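Local coordinates for cyclopenase asqI (Emericella nidulans, PDB 5YY3), which catalyses the zinc-dependent ring contraction of 4'-methoxycyclopenin to 4'-methoxyviridicatin, with loss of methyl isocyanate, in the biosynthesis of the aspoquinolone mycotoxins, at residues A[330-335]-A[352-357]; A[415-420]-A[632-636]. All blocks are in the same frame, centred on the assembly; numbering follows the deposited sequence.

Contact 1 of 2, residues A[330-335]-A[352-357]; sequences ILDAQY and YGNLHN
Leu-331 O accepts the backbone hydrogen bond from His-356 N across this contact, at 2.9 Å. The acceptor is the last residue of helix 323-331; the donor lies in the first turn of helix 355-367. One water donates to Ile-330 O and Tyr-352 O and accepts from Leu-355 N, so three backbone groups share it. Tyr-335 points its hydroxyl at Gly-353 O, which lies at the ring edge, in plane. The modelled distance, 2.4 Å from Tyr-335 OH to Gly-353 O, is too short to be taken at face value.

The side-chain bonds centre on Asn-357. Its ND2 donates to Asp-332 OD1 at 3.0 Å, reaching the carboxylate from well above its plane. It also donates to Asn-354 OD1 at 3.1 Å, there in the carbonyl plane and on a lone pair. Two acceptors thus fix the rotation of the Asn-357 amide. Asp-332 CG stands anti to the backbone N (chi1 -166°), which carries OD1 over to the edge of the His-356 ring, 3.2 Å from CD2. The other oxygen, OD2, is bonded to Tyr-193.

Apolar contacts flank these bonds. Ile-330 CG2 packs on Tyr-352 CB, and Leu-331 and Leu-355 lie side by side with their CD2 methyls touching. The polar Asn-354 OD1 lies 3.1 Å from Ala-333 CB, a close contact and not a hydrogen bond.

Ala-333, with positive phi, is the C-prime residue of a Schellman motif that ends helix 323-331. Asn-354 is the N-cap of helix 355-367. His-356 ND1 is bonded to Trp-396, and its side chain lies about 5 Å from that of the zinc ligand His-218. A Schellman-terminated helix thus meets the N-terminus of another beside the zinc site of the hemocyanin/tyrosinase-type helical domain.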
loop_
_atom_site.group_PDB
_atom_site.type_symbol
_atom_site.label_atom_id
_atom_site.label_comp_id
_atom_site.label_asym_id
_atom_site.label_seq_id
_atom_site.Cartn_x
_atom_site.Cartn_y
_atom_site.Cartn_z
ATOM N N ILE A 330 0.287 -14.918 -40.577
ATOM C CA ILE A 330 -0.728 -14.003 -41.057
ATOM C C ILE A 330 -0.832 -12.760 -40.160
ATOM O O ILE A 330 -0.929 -11.637 -40.664
ATOM C CB ILE A 330 -2.073 -14.727 -41.183
ATOM C CG1 ILE A 330 -2.023 -15.611 -42.433
ATOM C CG2 ILE A 330 -3.239 -13.726 -41.231
ATOM C CD1 ILE A 330 -3.199 -16.532 -42.621
ATOM N N LEU A 331 -0.785 -12.953 -38.841
ATOM C CA LEU A 331 -0.742 -11.838 -37.886
ATOM C C LEU A 331 0.361 -10.841 -38.236
ATOM O O LEU A 331 0.195 -9.634 -38.053
ATOM C CB LEU A 331 -0.530 -12.352 -36.454
ATOM C CG LEU A 331 -1.773 -12.928 -35.766
ATOM C CD1 LEU A 331 -1.423 -13.648 -34.467
ATOM C CD2 LEU A 331 -2.828 -11.832 -35.544
ATOM N N ASP A 332 1.476 -11.352 -38.757
ATOM C CA ASP A 332 2.616 -10.505 -39.085
ATOM C C ASP A 332 2.707 -10.218 -40.587
ATOM O O ASP A 332 3.745 -9.750 -41.066
ATOM C CB ASP A 332 3.903 -11.156 -38.584
ATOM C CG ASP A 332 5.085 -10.204 -38.572
ATOM O OD1 ASP A 332 4.984 -9.112 -37.961
ATOM O OD2 ASP A 332 6.123 -10.553 -39.175
ATOM N N ALA A 333 1.614 -10.487 -41.312
ATOM C CA ALA A 333 1.487 -10.223 -42.770
ATOM C C ALA A 333 2.627 -10.788 -43.611
ATOM O O ALA A 333 3.138 -10.137 -44.524
ATOM C CB ALA A 333 1.366 -8.734 -43.043
ATOM N N GLN A 334 3.013 -12.015 -43.322
ATOM C CA GLN A 334 4.036 -12.671 -44.129
ATOM C C GLN A 334 3.477 -13.473 -45.273
ATOM O O GLN A 334 3.772 -14.640 -45.431
ATOM C CB GLN A 334 4.892 -13.518 -43.218
ATOM C CG GLN A 334 5.421 -12.561 -42.250
ATOM C CD GLN A 334 6.470 -13.129 -41.417
ATOM O OE1 GLN A 334 6.291 -14.164 -40.765
ATOM N NE2 GLN A 334 7.597 -12.444 -41.392
ATOM N N TYR A 335 2.662 -12.805 -46.069
ATOM C CA TYR A 335 2.010 -13.450 -47.185
ATOM C C TYR A 335 2.990 -13.962 -48.260
ATOM O O TYR A 335 2.752 -15.024 -48.815
ATOM C CB TYR A 335 0.976 -12.505 -47.780
ATOM C CG TYR A 335 -0.104 -12.098 -46.785
ATOM C CD1 TYR A 335 -1.074 -13.007 -46.383
ATOM C CD2 TYR A 335 -0.152 -10.806 -46.248
ATOM C CE1 TYR A 335 -2.068 -12.654 -45.490
ATOM C CE2 TYR A 335 -1.151 -10.440 -45.348
ATOM C CZ TYR A 335 -2.103 -11.376 -44.977
ATOM O OH TYR A 335 -3.100 -11.049 -44.094
ATOM N N TYR A 352 -7.683 -10.736 -43.907
ATOM C CA TYR A 352 -6.916 -10.886 -42.671
ATOM C C TYR A 352 -5.909 -9.747 -42.412
ATOM O O TYR A 352 -5.492 -9.531 -41.270
ATOM C CB TYR A 352 -6.219 -12.255 -42.677
ATOM C CG TYR A 352 -7.203 -13.370 -42.980
ATOM C CD1 TYR A 352 -8.230 -13.672 -42.095
ATOM C CD2 TYR A 352 -7.137 -14.087 -44.173
ATOM C CE1 TYR A 352 -9.152 -14.681 -42.379
ATOM C CE2 TYR A 352 -8.055 -15.097 -44.466
ATOM C CZ TYR A 352 -9.051 -15.387 -43.563
ATOM O OH TYR A 352 -9.966 -16.368 -43.833
ATOM N N GLY A 353 -5.517 -9.021 -43.456
ATOM C CA GLY A 353 -4.731 -7.807 -43.291
ATOM C C GLY A 353 -3.332 -7.945 -42.713
ATOM O O GLY A 353 -2.642 -8.954 -42.920
ATOM N N ASN A 354 -2.913 -6.905 -41.993
ATOM C CA ASN A 354 -1.625 -6.864 -41.300
ATOM C C ASN A 354 -1.812 -6.422 -39.846
ATOM O O ASN A 354 -1.369 -5.339 -39.455
ATOM C CB ASN A 354 -0.658 -5.908 -42.022
ATOM C CG ASN A 354 0.749 -5.982 -41.468
ATOM O OD1 ASN A 354 1.036 -6.813 -40.605
ATOM N ND2 ASN A 354 1.643 -5.144 -41.981
ATOM N N LEU A 355 -2.475 -7.258 -39.049
ATOM C CA LEU A 355 -2.957 -6.838 -37.727
ATOM C C LEU A 355 -1.858 -6.472 -36.720
ATOM O O LEU A 355 -1.999 -5.492 -35.989
ATOM C CB LEU A 355 -3.839 -7.934 -37.125
ATOM C CG LEU A 355 -4.528 -7.622 -35.804
ATOM C CD1 LEU A 355 -5.281 -6.309 -35.910
ATOM C CD2 LEU A 355 -5.472 -8.743 -35.447
ATOM N N HIS A 356 -0.782 -7.255 -36.661
ATOM C CA HIS A 356 0.265 -7.020 -35.671
ATOM C C HIS A 356 0.921 -5.667 -35.886
ATOM O O HIS A 356 1.020 -4.858 -34.960
ATOM C CB HIS A 356 1.339 -8.117 -35.709
ATOM C CG HIS A 356 2.581 -7.766 -34.944
ATOM N ND1 HIS A 356 2.566 -7.470 -33.596
ATOM C CD2 HIS A 356 3.871 -7.637 -35.343
ATOM C CE1 HIS A 356 3.795 -7.184 -33.195
ATOM N NE2 HIS A 356 4.604 -7.282 -34.238
ATOM N N ASN A 357 1.363 -5.413 -37.111
ATOM C CA ASN A 357 2.138 -4.199 -37.369
ATOM C C ASN A 357 1.271 -2.931 -37.436
ATOM O O ASN A 357 1.711 -1.854 -37.042
ATOM C CB ASN A 357 2.961 -4.368 -38.649
ATOM C CG ASN A 357 4.007 -5.474 -38.523
ATOM O OD1 ASN A 357 5.103 -5.257 -37.998
ATOM N ND2 ASN A 357 3.669 -6.665 -38.998
HETATM O O HOH W 1 -2.908 -9.627 -39.729
#

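Contact 2 of 2, residues A[415-420]-A[632-636]; sequences ITAHRA and LYPFI
Two loops at the edge of the C-terminal Ig-like domain meet here, and Arg-419 lies across the ring of Phe-635. Arg-419 CB sits over the centre of the ring, 3.5 Å from the centroid and 7° off the normal, in a CH-pi contact. The chain then bends at chi3 (75°) and brings the guanidinium back to the rim of the same ring. Phe-635 CE1 lies over one face of that group, 3.5 Å from NH2. The two planes are 45° apart, so this is not a flat stack.

The backbone of the first loop meets the ring at its edge, where Ile-415 O is 3.4 Å from Phe-635 CE2. Thr-416 CA and CG2 approach Phe-635 CZ.

Phe-635 is held in a type I beta turn, Tyr-633 to Ile-636, closed by Ile-636 N to Tyr-633 O. The turn leads straight into strand 636-644, while 415-420 runs from helix 391-410 towards strand 422-431. Strand 571-580 ties both loops together: Ala-420 and Phe-635 each form backbone bonds with Ala-579.

At the start of the first loop, Ile-415 crosses Tyr-633 and Ile-636 at about right angles. Its CG2 touches Tyr-633 CE1 at 3.8 Å, and its CG1 meets Ile-636 CD1 at 4.0 Å. Thr-416 CG2 lies at the edge of the Tyr-633 ring, and Gln-612 of helix 611-614 touches both Thr-416 and Tyr-633.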
loop_
_atom_site.group_PDB
_atom_site.type_symbol
_atom_site.label_atom_id
_atom_site.label_comp_id
_atom_site.label_asym_id
_atom_site.label_seq_id
_atom_site.Cartn_x
_atom_site.Cartn_y
_atom_site.Cartn_z
ATOM N N ILE A 415 1.040 -36.485 -26.201
ATOM C CA ILE A 415 2.230 -36.215 -25.404
ATOM C C ILE A 415 3.223 -37.382 -25.460
ATOM O O ILE A 415 4.400 -37.214 -25.121
ATOM C CB ILE A 415 1.871 -35.906 -23.917
ATOM C CG1 ILE A 415 2.968 -35.068 -23.274
ATOM C CG2 ILE A 415 1.675 -37.178 -23.104
ATOM C CD1 ILE A 415 3.293 -33.820 -24.049
ATOM N N THR A 416 2.750 -38.554 -25.891
ATOM C CA THR A 416 3.606 -39.735 -26.029
ATOM C C THR A 416 4.187 -39.868 -27.442
ATOM O O THR A 416 5.169 -40.575 -27.641
ATOM C CB THR A 416 2.849 -41.035 -25.714
ATOM O OG1 THR A 416 1.866 -41.262 -26.728
ATOM C CG2 THR A 416 2.164 -40.975 -24.357
ATOM N N ALA A 417 3.584 -39.180 -28.409
ATOM C CA ALA A 417 3.908 -39.338 -29.834
ATOM C C ALA A 417 5.402 -39.311 -30.198
ATOM O O ALA A 417 5.817 -39.962 -31.151
ATOM C CB ALA A 417 3.182 -38.279 -30.632
ATOM N N HIS A 418 6.216 -38.565 -29.463
ATOM C CA HIS A 418 7.638 -38.511 -29.787
ATOM C C HIS A 418 8.509 -38.788 -28.552
ATOM O O HIS A 418 9.605 -38.233 -28.419
ATOM C CB HIS A 418 7.991 -37.154 -30.402
ATOM C CG HIS A 418 7.172 -36.800 -31.605
ATOM N ND1 HIS A 418 7.491 -37.227 -32.877
ATOM C CD2 HIS A 418 6.050 -36.044 -31.735
ATOM C CE1 HIS A 418 6.603 -36.753 -33.736
ATOM N NE2 HIS A 418 5.720 -36.036 -33.067
ATOM N N ARG A 419 8.010 -39.642 -27.658
ATOM C CA ARG A 419 8.747 -40.036 -26.456
ATOM C C ARG A 419 10.093 -40.697 -26.792
ATOM O O ARG A 419 10.177 -41.505 -27.709
ATOM C CB ARG A 419 7.907 -41.011 -25.600
ATOM C CG ARG A 419 7.498 -42.320 -26.326
ATOM C CD ARG A 419 7.324 -43.518 -25.388
ATOM N NE ARG A 419 6.092 -43.484 -24.596
ATOM C CZ ARG A 419 5.903 -44.158 -23.452
ATOM N NH1 ARG A 419 6.873 -44.924 -22.942
ATOM N NH2 ARG A 419 4.744 -44.051 -22.801
ATOM N N ALA A 420 11.142 -40.364 -26.049
ATOM C CA ALA A 420 12.381 -41.131 -26.133
ATOM C C ALA A 420 12.244 -42.394 -25.290
ATOM O O ALA A 420 11.579 -42.383 -24.252
ATOM C CB ALA A 420 13.569 -40.310 -25.671
ATOM N N LEU A 632 2.922 -44.011 -15.822
ATOM C CA LEU A 632 2.386 -43.955 -17.183
ATOM C C LEU A 632 3.220 -43.107 -18.150
ATOM O O LEU A 632 3.144 -43.301 -19.363
ATOM C CB LEU A 632 0.950 -43.437 -17.146
ATOM C CG LEU A 632 0.166 -43.397 -18.459
ATOM C CD1 LEU A 632 0.029 -44.780 -19.083
ATOM C CD2 LEU A 632 -1.201 -42.804 -18.194
ATOM N N TYR A 633 4.007 -42.162 -17.638
ATOM C CA TYR A 633 4.832 -41.316 -18.520
ATOM C C TYR A 633 6.261 -41.254 -18.014
ATOM O O TYR A 633 6.674 -40.247 -17.457
ATOM C CB TYR A 633 4.252 -39.895 -18.639
ATOM C CG TYR A 633 2.778 -39.870 -18.995
ATOM C CD1 TYR A 633 2.360 -40.053 -20.311
ATOM C CD2 TYR A 633 1.807 -39.681 -18.019
ATOM C CE1 TYR A 633 1.013 -40.043 -20.650
ATOM C CE2 TYR A 633 0.457 -39.678 -18.346
ATOM C CZ TYR A 633 0.069 -39.858 -19.664
ATOM O OH TYR A 633 -1.265 -39.847 -20.010
ATOM N N PRO A 634 7.028 -42.333 -18.219
ATOM C CA PRO A 634 8.343 -42.459 -17.576
ATOM C C PRO A 634 9.380 -41.548 -18.218
ATOM O O PRO A 634 10.430 -41.294 -17.626
ATOM C CB PRO A 634 8.703 -43.945 -17.785
ATOM C CG PRO A 634 7.434 -44.608 -18.318
ATOM C CD PRO A 634 6.679 -43.526 -19.016
ATOM N N PHE A 635 9.074 -41.075 -19.422
ATOM C CA PHE A 635 9.923 -40.151 -20.183
ATOM C C PHE A 635 9.661 -38.662 -19.808
ATOM O O PHE A 635 10.191 -37.739 -20.443
ATOM C CB PHE A 635 9.688 -40.373 -21.694
ATOM C CG PHE A 635 8.267 -40.115 -22.111
ATOM C CD1 PHE A 635 7.282 -41.065 -21.879
ATOM C CD2 PHE A 635 7.907 -38.906 -22.684
ATOM C CE1 PHE A 635 5.964 -40.822 -22.227
ATOM C CE2 PHE A 635 6.598 -38.653 -23.029
ATOM C CZ PHE A 635 5.622 -39.613 -22.805
ATOM N N ILE A 636 8.823 -38.452 -18.794
ATOM C CA ILE A 636 8.573 -37.133 -18.209
ATOM C C ILE A 636 8.859 -37.224 -16.721
ATOM O O ILE A 636 8.564 -38.244 -16.083
ATOM C CB ILE A 636 7.105 -36.643 -18.418
ATOM C CG1 ILE A 636 6.842 -36.285 -19.888
ATOM C CG2 ILE A 636 6.796 -35.434 -17.528
ATOM C CD1 ILE A 636 5.347 -36.201 -20.256
#

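How the contacts relate
The two contacts belong to different parts of the chain. Contact 1 lies in the helical, metal-binding part, and contact 2 lies in the loops that lead into strands 422-431 and 636-644 of the Ig-like part. Their centres are 36 Å apart, and their nearest atoms are about 23 Å apart. In sequence, contact 1 closes before contact 2 opens. Helix 391-410 relates them: Leu-331, Leu-355 and His-356 pack on it, and the chain leaves it to enter 415-420. Only contact 1 adjoins the zinc site, with the His-356 side chain about 6 Å from that of His-190.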